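PDB 6W5E: BSU-2 beta-lactamase from Bacillus subtilis, which probably hydrolyses the beta-lactam ring of beta-lactam antibiotics as a class D serine beta-lactamase, giving resistance to them. Local coordinates for residues 215-228 with 240-252. Sequence-based numbering, arbitrary orientation.
Sequences TGTRLTDMGLGWFV and FVTNVDDSGTKAK
Phe-227 lies between the helix that begins at Gly-248 and the ring of Phe-240. Its CG stands anti to the backbone N (chi1 -175°), which lays the ring beneath Lys-252; the extended lysine passes its methylenes over one face, with CG 3.7 Å from the ring centroid in a CH-pi contact, and sends NZ on to Gln-203. Phe-240 lies nearly parallel but slid aside, its CE1 3.5 Å from Phe-227 CE2. Ala-251, with only a methyl, lets the helix press on the strand backbone, CB 3.5 Å from Trp-226 C. On the other face of the sheet the flat amide of Asn-243 can cover the indole of Trp-226, ND2 3.5 Å above the ring plane, while OD1 bonds to Arg-67 and Gln-72. Val-241 CG1 meets the indole at its edge.

Between these two layers the antiparallel strands 225-228 and 240-244 are joined by paired backbone bonds, Phe-227 with Thr-242 and Gly-225 with Val-244. Gly-225 is buried where a side chain would strike the carbonyls of Asp-246 and Ser-247, and Gly-248 likewise lets the helix start lie against strand 215-217. Gly-248 N donates to Thr-217 OG1 at 2.9 Å, while Ser-247 OG caps the helix by accepting from Lys-250 N. At the rim one water bridges Met-222 O and Asp-246 OD1; another donates to Thr-217 OG1 and accepts from Thr-249 N.

Strand 209-217 carries the Lys-Thr-Gly motif of serine beta-lactamases (Lys-214 to Gly-216), and a malonate ion, probably from the crystallisation liquor, is hydrogen-bonded to Thr-215 OG1 and Thr-217 OG1. Gly-248 N thus positions the Thr-217 hydroxyl where an anion binds, which may mark the site of the substrate carboxylate, as in related enzymes.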
loop_
_atom_site.group_PDB
_atom_site.type_symbol
_atom_site.label_atom_id
_atom_site.label_comp_id
_atom_site.label_asym_id
_atom_site.label_seq_id
_atom_site.Cartn_x
_atom_site.Cartn_y
_atom_site.Cartn_z
ATOM N N THR A 215 -5.091 -0.515 -1.236
ATOM C CA THR A 215 -5.282 -1.080 -2.563
ATOM C C THR A 215 -4.606 -0.212 -3.628
ATOM O O THR A 215 -4.292 0.967 -3.416
ATOM C CB THR A 215 -6.774 -1.160 -2.905
ATOM O OG1 THR A 215 -7.364 0.137 -2.747
ATOM C CG2 THR A 215 -7.495 -2.165 -2.021
ATOM N N GLY A 216 -4.385 -0.821 -4.788
ATOM C CA GLY A 216 -4.049 -0.086 -5.988
ATOM C C GLY A 216 -4.626 -0.813 -7.187
ATOM O O GLY A 216 -4.671 -2.053 -7.196
ATOM N N THR A 217 -5.078 -0.072 -8.195
ATOM C CA THR A 217 -5.600 -0.645 -9.429
ATOM C C THR A 217 -5.156 0.227 -10.590
ATOM O O THR A 217 -5.159 1.455 -10.487
ATOM C CB THR A 217 -7.138 -0.674 -9.437
ATOM O OG1 THR A 217 -7.634 -1.315 -8.259
ATOM C CG2 THR A 217 -7.686 -1.384 -10.679
ATOM N N ARG A 218 -4.765 -0.400 -11.690
ATOM C CA ARG A 218 -4.637 0.325 -12.947
ATOM C C ARG A 218 -6.047 0.491 -13.493
ATOM O O ARG A 218 -6.645 -0.453 -14.018
ATOM C CB ARG A 218 -3.733 -0.417 -13.922
ATOM C CG ARG A 218 -3.449 0.381 -15.172
ATOM C CD ARG A 218 -2.383 -0.279 -15.998
ATOM N NE ARG A 218 -2.883 -1.502 -16.605
ATOM C CZ ARG A 218 -2.134 -2.573 -16.835
ATOM N NH1 ARG A 218 -2.667 -3.644 -17.395
ATOM N NH2 ARG A 218 -0.849 -2.566 -16.509
ATOM N N LEU A 219 -6.596 1.693 -13.335
ATOM C CA LEU A 219 -7.993 1.946 -13.651
ATOM C C LEU A 219 -8.252 2.042 -15.144
ATOM O O LEU A 219 -9.416 2.013 -15.554
ATOM C CB LEU A 219 -8.459 3.229 -12.957
ATOM C CG LEU A 219 -8.376 3.203 -11.428
ATOM C CD1 LEU A 219 -8.655 4.582 -10.842
ATOM C CD2 LEU A 219 -9.334 2.166 -10.852
ATOM N N THR A 220 -7.202 2.155 -15.961
ATOM C CA THR A 220 -7.400 2.231 -17.405
ATOM C C THR A 220 -8.087 0.979 -17.933
ATOM O O THR A 220 -8.910 1.057 -18.852
ATOM C CB THR A 220 -6.058 2.456 -18.105
ATOM O OG1 THR A 220 -5.145 1.406 -17.759
ATOM C CG2 THR A 220 -5.456 3.799 -17.692
ATOM N N ASP A 221 -7.769 -0.188 -17.356
ATOM C CA ASP A 221 -8.320 -1.447 -17.843
ATOM C C ASP A 221 -8.561 -2.464 -16.734
ATOM O O ASP A 221 -8.866 -3.623 -17.046
ATOM C CB ASP A 221 -7.387 -2.062 -18.881
ATOM C CG ASP A 221 -6.026 -2.419 -18.308
ATOM O OD1 ASP A 221 -5.737 -2.084 -17.136
ATOM O OD2 ASP A 221 -5.233 -3.044 -19.035
ATOM N N MET A 222 -8.403 -2.087 -15.464
ATOM C CA MET A 222 -8.578 -2.994 -14.329
ATOM C C MET A 222 -7.656 -4.208 -14.417
ATOM O O MET A 222 -7.988 -5.291 -13.931
ATOM C CB MET A 222 -10.042 -3.414 -14.143
ATOM C CG MET A 222 -11.030 -2.263 -14.176
ATOM S SD MET A 222 -10.813 -1.184 -12.755
ATOM C CE MET A 222 -11.331 -2.260 -11.426
ATOM N N GLY A 223 -6.491 -4.039 -15.030
ATOM C CA GLY A 223 -5.630 -5.156 -15.354
ATOM C C GLY A 223 -4.463 -5.373 -14.426
ATOM O O GLY A 223 -3.703 -6.329 -14.622
ATOM N N LEU A 224 -4.279 -4.502 -13.439
ATOM C CA LEU A 224 -3.199 -4.621 -12.473
ATOM C C LEU A 224 -3.771 -4.224 -11.125
ATOM O O LEU A 224 -4.456 -3.202 -11.019
ATOM C CB LEU A 224 -2.061 -3.664 -12.839
ATOM C CG LEU A 224 -0.924 -3.528 -11.835
ATOM C CD1 LEU A 224 -0.236 -4.863 -11.618
ATOM C CD2 LEU A 224 0.059 -2.482 -12.336
ATOM N N GLY A 225 -3.506 -5.026 -10.107
ATOM C CA GLY A 225 -4.111 -4.811 -8.803
ATOM C C GLY A 225 -3.150 -5.148 -7.684
ATOM O O GLY A 225 -2.337 -6.074 -7.788
ATOM N N TRP A 226 -3.267 -4.390 -6.594
ATOM C CA TRP A 226 -2.430 -4.574 -5.422
ATOM C C TRP A 226 -3.279 -4.477 -4.161
ATOM O O TRP A 226 -4.254 -3.724 -4.107
ATOM C CB TRP A 226 -1.442 -3.425 -5.273
ATOM C CG TRP A 226 -0.366 -3.217 -6.293
ATOM C CD1 TRP A 226 -0.438 -2.446 -7.420
ATOM C CD2 TRP A 226 0.993 -3.671 -6.203
ATOM N NE1 TRP A 226 0.784 -2.427 -8.060
ATOM C CE2 TRP A 226 1.678 -3.173 -7.333
ATOM C CE3 TRP A 226 1.694 -4.462 -5.282
ATOM C CZ2 TRP A 226 3.029 -3.431 -7.561
ATOM C CZ3 TRP A 226 3.037 -4.720 -5.508
ATOM C CH2 TRP A 226 3.687 -4.215 -6.644
ATOM N N PHE A 227 -2.855 -5.192 -3.116
ATOM C CA PHE A 227 -3.289 -4.907 -1.752
ATOM C C PHE A 227 -2.092 -5.175 -0.853
ATOM O O PHE A 227 -1.571 -6.295 -0.825
ATOM C CB PHE A 227 -4.507 -5.742 -1.337
ATOM C CG PHE A 227 -5.056 -5.384 0.024
ATOM C CD1 PHE A 227 -5.552 -4.105 0.282
ATOM C CD2 PHE A 227 -5.076 -6.321 1.047
ATOM C CE1 PHE A 227 -6.060 -3.780 1.532
ATOM C CE2 PHE A 227 -5.588 -5.996 2.296
ATOM C CZ PHE A 227 -6.077 -4.730 2.537
ATOM N N VAL A 228 -1.618 -4.141 -0.162
ATOM C CA VAL A 228 -0.382 -4.215 0.601
ATOM C C VAL A 228 -0.621 -3.655 1.992
ATOM O O VAL A 228 -1.447 -2.758 2.180
ATOM C CB VAL A 228 0.772 -3.471 -0.120
ATOM C CG1 VAL A 228 0.887 -3.947 -1.575
ATOM C CG2 VAL A 228 0.586 -1.961 -0.078
ATOM N N PHE A 240 2.127 -8.069 4.531
ATOM C CA PHE A 240 1.676 -8.774 3.334
ATOM C C PHE A 240 1.716 -7.882 2.098
ATOM O O PHE A 240 1.544 -6.655 2.171
ATOM C CB PHE A 240 0.259 -9.361 3.502
ATOM C CG PHE A 240 -0.779 -8.321 3.809
ATOM C CD1 PHE A 240 -1.333 -7.550 2.794
ATOM C CD2 PHE A 240 -1.198 -8.107 5.114
ATOM C CE1 PHE A 240 -2.265 -6.558 3.076
ATOM C CE2 PHE A 240 -2.142 -7.129 5.398
ATOM C CZ PHE A 240 -2.675 -6.359 4.376
ATOM N N VAL A 241 1.910 -8.531 0.949
ATOM C CA VAL A 241 1.788 -7.904 -0.360
ATOM C C VAL A 241 1.107 -8.895 -1.289
ATOM O O VAL A 241 1.569 -10.032 -1.442
ATOM C CB VAL A 241 3.167 -7.525 -0.934
ATOM C CG1 VAL A 241 3.072 -7.168 -2.412
ATOM C CG2 VAL A 241 3.758 -6.354 -0.165
ATOM N N THR A 242 0.024 -8.459 -1.923
ATOM C CA THR A 242 -0.653 -9.220 -2.963
ATOM C C THR A 242 -0.681 -8.393 -4.236
ATOM O O THR A 242 -0.960 -7.190 -4.196
ATOM C CB THR A 242 -2.075 -9.555 -2.532
ATOM O OG1 THR A 242 -2.015 -10.276 -1.301
ATOM C CG2 THR A 242 -2.786 -10.405 -3.589
ATOM N N ASN A 243 -0.372 -9.035 -5.363
ATOM C CA ASN A 243 -0.333 -8.351 -6.648
ATOM C C ASN A 243 -0.887 -9.299 -7.704
ATOM O O ASN A 243 -0.532 -10.482 -7.713
ATOM C CB ASN A 243 1.114 -7.940 -6.969
ATOM C CG ASN A 243 1.328 -7.608 -8.422
ATOM O OD1 ASN A 243 1.709 -8.472 -9.208
ATOM N ND2 ASN A 243 1.096 -6.352 -8.791
ATOM N N VAL A 244 -1.771 -8.791 -8.571
ATOM C CA VAL A 244 -2.533 -9.627 -9.498
ATOM C C VAL A 244 -2.731 -8.902 -10.828
ATOM O O VAL A 244 -2.696 -7.670 -10.909
ATOM C CB VAL A 244 -3.918 -10.042 -8.926
ATOM C CG1 VAL A 244 -3.776 -10.974 -7.736
ATOM C CG2 VAL A 244 -4.741 -8.806 -8.558
ATOM N N ASP A 245 -2.987 -9.696 -11.874
ATOM C CA ASP A 245 -3.430 -9.180 -13.168
ATOM C C ASP A 245 -4.945 -8.989 -13.173
ATOM O O ASP A 245 -5.649 -9.514 -14.042
ATOM C CB ASP A 245 -2.953 -10.103 -14.309
ATOM C CG ASP A 245 -3.740 -11.414 -14.397
ATOM O OD1 ASP A 245 -4.138 -11.951 -13.345
ATOM O OD2 ASP A 245 -3.954 -11.915 -15.530
ATOM N N ASP A 246 -5.449 -8.220 -12.211
ATOM C CA ASP A 246 -6.874 -8.050 -11.943
ATOM C C ASP A 246 -6.985 -6.793 -11.089
ATOM O O ASP A 246 -6.003 -6.069 -10.914
ATOM C CB ASP A 246 -7.417 -9.303 -11.242
ATOM C CG ASP A 246 -8.902 -9.541 -11.486
ATOM O OD1 ASP A 246 -9.671 -8.574 -11.652
ATOM O OD2 ASP A 246 -9.314 -10.721 -11.490
ATOM N N SER A 247 -8.159 -6.538 -10.528
ATOM C CA SER A 247 -8.353 -5.285 -9.814
ATOM C C SER A 247 -7.757 -5.337 -8.407
ATOM O O SER A 247 -7.461 -6.402 -7.857
ATOM C CB SER A 247 -9.840 -4.969 -9.692
ATOM O OG SER A 247 -10.453 -5.928 -8.848
ATOM N N GLY A 248 -7.600 -4.151 -7.812
ATOM C CA GLY A 248 -7.199 -4.075 -6.417
ATOM C C GLY A 248 -8.214 -4.698 -5.481
ATOM O O GLY A 248 -7.848 -5.236 -4.433
ATOM N N THR A 249 -9.499 -4.644 -5.846
ATOM C CA THR A 249 -10.524 -5.330 -5.063
ATOM C C THR A 249 -10.274 -6.830 -5.045
ATOM O O THR A 249 -10.375 -7.472 -3.992
ATOM C CB THR A 249 -11.907 -5.016 -5.633
ATOM O OG1 THR A 249 -12.181 -3.625 -5.441
ATOM C CG2 THR A 249 -12.978 -5.842 -4.941
ATOM N N LYS A 250 -9.930 -7.399 -6.203
ATOM C CA LYS A 250 -9.581 -8.816 -6.252
ATOM C C LYS A 250 -8.379 -9.112 -5.363
ATOM O O LYS A 250 -8.378 -10.091 -4.608
ATOM C CB LYS A 250 -9.310 -9.246 -7.696
ATOM C CG LYS A 250 -8.913 -10.713 -7.841
ATOM C CD LYS A 250 -10.034 -11.661 -7.437
ATOM C CE LYS A 250 -9.761 -13.072 -7.941
ATOM N NZ LYS A 250 -10.857 -14.018 -7.611
ATOM N N ALA A 251 -7.336 -8.277 -5.444
ATOM C CA ALA A 251 -6.167 -8.474 -4.592
ATOM C C ALA A 251 -6.550 -8.431 -3.119
ATOM O O ALA A 251 -6.073 -9.243 -2.318
ATOM C CB ALA A 251 -5.119 -7.408 -4.905
ATOM N N LYS A 252 -7.420 -7.493 -2.740
ATOM C CA LYS A 252 -7.818 -7.386 -1.342
ATOM C C LYS A 252 -8.643 -8.593 -0.918
ATOM O O LYS A 252 -8.436 -9.140 0.169
ATOM C CB LYS A 252 -8.608 -6.095 -1.120
ATOM C CG LYS A 252 -9.023 -5.867 0.333
ATOM C CD LYS A 252 -9.822 -4.585 0.488
ATOM C CE LYS A 252 -10.236 -4.390 1.932
ATOM N NZ LYS A 252 -11.040 -3.145 2.137
HETATM O O HOH W 1 -10.488 -2.298 -7.523
HETATM O O HOH W 2 -10.313 -6.738 -13.488
#